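Side-chain contacts in putative sporulation-specific glycosylase YdhD (Bacillus subtilis subsp. subtilis str. 168, PDB 3CZ8), which probably hydrolyses glycosidic bonds during sporulation through its family 18 glycosyl hydrolase domain, the part of the longer protein present here: residues L11-L16 against F179-D184; S35-E40 against G114-F119. The protein carries 1 engineered substitution. One frame throughout, in Å; residues are numbered along the deposited sequence. Where two conformers were deposited one is given.

Contact 1 of 2, residues L11-L16 against F179-D184; sequences LSFYVL and FIMAYD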
# COMPACT_ATOMS: atom_id res chain seq x y z
N LEU A 11 -0.19 7.96 -1.15
CA LEU A 11 0.81 7.72 -0.12
C LEU A 11 0.86 8.88 0.86
O LEU A 11 0.84 10.05 0.47
CB LEU A 11 2.20 7.49 -0.75
CG LEU A 11 3.34 7.07 0.19
CD1 LEU A 11 3.16 5.64 0.69
CD2 LEU A 11 4.69 7.24 -0.49
N SER A 12 0.91 8.55 2.14
CA SER A 12 1.15 9.54 3.17
C SER A 12 2.02 9.00 4.29
O SER A 12 2.00 7.81 4.60
CB SER A 12 -0.17 10.11 3.70
OG SER A 12 -0.86 9.17 4.49
N PHE A 13 2.81 9.90 4.89
CA PHE A 13 3.68 9.59 6.01
C PHE A 13 3.05 10.09 7.31
O PHE A 13 2.69 11.26 7.43
CB PHE A 13 5.05 10.24 5.78
CG PHE A 13 6.09 9.87 6.80
CD1 PHE A 13 6.41 10.74 7.84
CD2 PHE A 13 6.77 8.65 6.72
CE1 PHE A 13 7.38 10.42 8.78
CE2 PHE A 13 7.75 8.31 7.65
CZ PHE A 13 8.06 9.20 8.68
N TYR A 14 2.92 9.21 8.29
CA TYR A 14 2.21 9.57 9.51
C TYR A 14 3.01 9.31 10.78
O TYR A 14 3.85 8.42 10.82
CB TYR A 14 0.80 8.96 9.56
CG TYR A 14 0.71 7.52 10.04
CD1 TYR A 14 0.25 7.24 11.32
CD2 TYR A 14 1.09 6.46 9.22
CE1 TYR A 14 0.15 5.93 11.77
CE2 TYR A 14 1.00 5.14 9.67
CZ TYR A 14 0.54 4.89 10.95
OH TYR A 14 0.45 3.60 11.42
N VAL A 15 2.73 10.11 11.80
CA VAL A 15 3.53 10.13 13.01
C VAL A 15 2.87 9.35 14.15
O VAL A 15 1.71 9.58 14.47
CB VAL A 15 3.85 11.60 13.41
CG1 VAL A 15 4.53 11.69 14.75
CG2 VAL A 15 4.74 12.25 12.35
N LEU A 16 3.63 8.41 14.72
CA LEU A 16 3.19 7.58 15.84
C LEU A 16 3.99 7.97 17.07
O LEU A 16 5.10 7.48 17.27
CB LEU A 16 3.43 6.09 15.54
CG LEU A 16 2.63 5.47 14.40
CD1 LEU A 16 3.49 4.53 13.59
CD2 LEU A 16 1.39 4.77 14.93
N PHE A 179 12.20 14.25 10.17
CA PHE A 179 11.81 12.87 9.92
C PHE A 179 13.03 12.17 9.33
O PHE A 179 13.42 12.43 8.19
CB PHE A 179 10.63 12.77 8.93
CG PHE A 179 9.38 13.53 9.33
CD1 PHE A 179 9.09 13.83 10.66
CD2 PHE A 179 8.46 13.89 8.35
CE1 PHE A 179 7.92 14.51 10.99
CE2 PHE A 179 7.29 14.56 8.67
CZ PHE A 179 7.02 14.87 10.00
N ILE A 180 13.64 11.28 10.10
CA ILE A 180 14.83 10.60 9.64
C ILE A 180 14.42 9.30 8.98
O ILE A 180 13.82 8.44 9.62
CB ILE A 180 15.86 10.35 10.76
CG1 ILE A 180 16.36 11.69 11.31
CG2 ILE A 180 17.04 9.51 10.25
CD1 ILE A 180 17.14 11.55 12.56
N MET A 181 14.73 9.16 7.70
CA MET A 181 14.31 7.99 6.95
C MET A 181 15.32 6.86 7.13
O MET A 181 16.17 6.62 6.28
CB MET A 181 14.04 8.36 5.48
CG MET A 181 12.96 9.45 5.29
SD MET A 181 11.28 9.09 5.90
CE MET A 181 11.30 9.67 7.55
N ALA A 182 15.21 6.19 8.28
CA ALA A 182 16.20 5.22 8.73
C ALA A 182 15.94 3.82 8.16
O ALA A 182 15.52 2.91 8.88
CB ALA A 182 16.25 5.18 10.26
N TYR A 183 16.19 3.68 6.86
CA TYR A 183 16.02 2.42 6.14
C TYR A 183 16.79 2.47 4.84
O TYR A 183 17.38 3.50 4.51
CB TYR A 183 14.53 2.11 5.87
CG TYR A 183 13.75 3.24 5.22
CD1 TYR A 183 13.80 3.45 3.85
CD2 TYR A 183 12.95 4.08 5.99
CE1 TYR A 183 13.09 4.48 3.25
CE2 TYR A 183 12.23 5.11 5.40
CZ TYR A 183 12.30 5.30 4.04
OH TYR A 183 11.60 6.32 3.44
N ASP A 184 16.75 1.36 4.09
CA ASP A 184 17.45 1.21 2.80
C ASP A 184 18.98 1.20 2.91
O ASP A 184 19.67 1.61 1.98
CB ASP A 184 16.97 2.22 1.74
CG ASP A 184 15.68 1.81 1.08
OD1 ASP A 184 15.13 0.76 1.45
OD2 ASP A 184 15.21 2.54 0.18
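Phe13 and Phe179 meet inside the barrel, Phe13 from strand 9-17 and Phe179 from strand 177-181 across the interior. Neither a flat stack nor a T-shape results: the ring planes stand 40° apart with centroids 5.2 Å from each other. Phe13 CE1 lies over one face of the Phe179 ring, offset toward its rim, with Phe179 CD2 3.7 Å away. With its CG anti to the backbone N (chi1 -173°), the Phe13 ring is placed between Phe179 and Met181, CE1 and CD1 meeting the first, CZ and CE2 the second. The Met181 chain, bent at chi2 and chi3, brings its methyl CE to 3.5 Å from Phe13 CZ. Its SD lies 4.6 Å from the Phe13 ring centroid, a Met-aromatic contact approached obliquely. Trp306 adds an edge-to-face partner to Phe13, and Val15 CG2 lies 4.1 Å from Phe179 CE1. Were Phe13 replaced by an alanine, the Phe179 face would probably lose its aromatic partner and Met181 CE its contact with the ring. The contact is wholly apolar, so aromatic rings and a methionine suit it, held by dispersion; the Met181 side chain is about 6 Å from that of Glu120, the predicted proton donor, nearest atoms compared.

Contact 2 of 2, residues S35-E40 against G114-F119; sequences SISIFE and GVTIDF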
# COMPACT_ATOMS: atom_id res chain seq x y z
N SER A 35 0.63 13.85 12.78
CA SER A 35 0.53 14.51 11.49
C SER A 35 0.43 13.50 10.36
O SER A 35 0.76 12.33 10.54
CB SER A 35 1.69 15.49 11.26
OG SER A 35 2.94 14.85 11.39
N ILE A 36 -0.05 13.96 9.21
CA ILE A 36 -0.08 13.18 7.99
C ILE A 36 0.54 14.06 6.91
O ILE A 36 0.08 15.17 6.68
CB ILE A 36 -1.53 12.76 7.61
CG1 ILE A 36 -1.98 11.58 8.46
CG2 ILE A 36 -1.65 12.41 6.13
CD1 ILE A 36 -3.48 11.34 8.44
N SER A 37 1.61 13.57 6.28
CA SER A 37 2.23 14.29 5.18
C SER A 37 1.76 13.68 3.87
O SER A 37 2.16 12.57 3.51
CB SER A 37 3.75 14.27 5.29
OG SER A 37 4.17 14.54 6.62
N ILE A 38 0.95 14.41 3.15
CA ILE A 38 0.38 13.95 1.91
C ILE A 38 1.31 14.11 0.73
O ILE A 38 1.75 15.17 0.45
CB ILE A 38 -0.94 14.64 1.62
CG1 ILE A 38 -1.93 14.39 2.73
CG2 ILE A 38 -1.52 14.16 0.36
CD1 ILE A 38 -2.95 15.34 2.80
N PHE A 39 1.56 13.03 0.01
CA PHE A 39 2.46 13.05 -1.13
C PHE A 39 1.74 13.48 -2.39
O PHE A 39 0.60 13.27 -2.49
CB PHE A 39 3.15 11.70 -1.30
CG PHE A 39 4.35 11.54 -0.44
CD1 PHE A 39 5.60 11.62 -0.97
CD2 PHE A 39 4.23 11.36 0.90
CE1 PHE A 39 6.68 11.51 -0.17
CE2 PHE A 39 5.32 11.26 1.67
CZ PHE A 39 6.53 11.32 1.13
N GLU A 40 2.42 14.02 -3.37
CA GLU A 40 3.38 15.08 -3.25
C GLU A 40 2.97 16.27 -4.10
O GLU A 40 2.15 16.14 -4.97
CB GLU A 40 4.70 14.57 -3.77
CG GLU A 40 4.55 13.81 -5.02
CD GLU A 40 4.86 14.61 -6.23
OE1 GLU A 40 4.32 14.31 -7.28
OE2 GLU A 40 5.66 15.54 -6.13
N GLY A 114 0.95 22.89 7.71
CA GLY A 114 2.40 22.96 7.57
C GLY A 114 2.91 22.17 6.38
O GLY A 114 2.12 21.79 5.50
N VAL A 115 4.22 21.95 6.32
CA VAL A 115 4.81 21.18 5.23
C VAL A 115 5.77 20.09 5.68
O VAL A 115 6.21 20.04 6.83
CB VAL A 115 5.56 22.05 4.18
CG1 VAL A 115 4.60 22.91 3.40
CG2 VAL A 115 6.65 22.87 4.81
N THR A 116 6.09 19.22 4.73
CA THR A 116 7.18 18.27 4.84
C THR A 116 8.02 18.46 3.59
O THR A 116 7.56 18.21 2.48
CB THR A 116 6.68 16.82 4.96
OG1 THR A 116 5.87 16.71 6.13
CG2 THR A 116 7.86 15.85 5.08
N ILE A 117 9.23 18.96 3.77
CA ILE A 117 10.15 19.08 2.65
C ILE A 117 10.75 17.69 2.44
O ILE A 117 11.35 17.11 3.35
CB ILE A 117 11.25 20.15 2.90
CG1 ILE A 117 10.64 21.57 2.95
CG2 ILE A 117 12.32 20.08 1.83
CD1 ILE A 117 9.99 22.04 1.62
N ASP A 118 10.55 17.15 1.24
CA ASP A 118 11.13 15.88 0.86
C ASP A 118 11.98 16.12 -0.38
O ASP A 118 11.62 15.73 -1.49
CB ASP A 118 10.02 14.83 0.63
CG ASP A 118 10.57 13.45 0.27
OD1 ASP A 118 11.72 13.14 0.62
OD2 ASP A 118 9.83 12.67 -0.37
N PHE A 119 13.10 16.80 -0.19
CA PHE A 119 14.05 17.00 -1.27
C PHE A 119 15.11 15.92 -1.16
O PHE A 119 15.84 15.83 -0.17
CB PHE A 119 14.70 18.40 -1.25
CG PHE A 119 13.75 19.53 -1.57
CD1 PHE A 119 12.45 19.29 -2.04
CD2 PHE A 119 14.17 20.85 -1.44
CE1 PHE A 119 11.59 20.34 -2.34
CE2 PHE A 119 13.32 21.92 -1.74
CZ PHE A 119 12.02 21.66 -2.19
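Ser37 and Thr116 bring their hydroxyls together because each oxygen lies anti to its own carbonyl carbon, at chi1 -44° for Ser37 OG and -60° for Thr116 OG1. The oxygens come within 2.8 Å, Ser37 OG to Thr116 OG1, in a hydrogen bond that either hydroxyl could donate. Thr116 OG1 also bonds to Thr149 OG1 on the next strand, so a short hydroxyl chain runs across the buried interior and satisfies polar atoms there. Small side chains suit these places, since the CA atoms of Ser37 and Thr116 are just 6.4 Å apart. Strands 35-42 and 114-118 are not sheet neighbours; strand 68-77 lies between them, parallel to both, in the beta/alpha (TIM) barrel of family 18, and its Leu70 touches both Ser37 and Thr116. Further along, toward the C-terminal ends of the strands, where TIM barrels carry their active sites, Asp118 extends its carboxylate with CG anti to the backbone N. Its OD2 lies 3.4 Å from Phe39 CE1, near the ring plane, with the carboxylate turned 76° from that plane; the oxygen thus meets the C-H rim of the ring and not its pi face. Asp118 OD1 lies close to Glu120 OE2, the two acids belonging to the DxE pattern of family 18, while a glycerol, probably from the crystallisation liquor, makes a weak hydrogen bond to OD2.

Overall arrangement
From the N terminus the chain enters the barrel on strand 9-17 and passes to its antiparallel neighbour, strand 35-42. Contact 2 is made next, when the chain, after strand 68-77 and helices 83-90 and 93-110, returns on strand 114-118. Contact 1 closes later and more widely, once strands 147-153 and 177-181 have been added, so the loop of contact 2 is nested within it. Backbone pairing joins the two contacts directly: Ser37 N lies 2.8 Å from Phe13 O, a probable hydrogen bond. With their centres about 10 Å apart, they tie strands at separate places around one curled sheet across its interior.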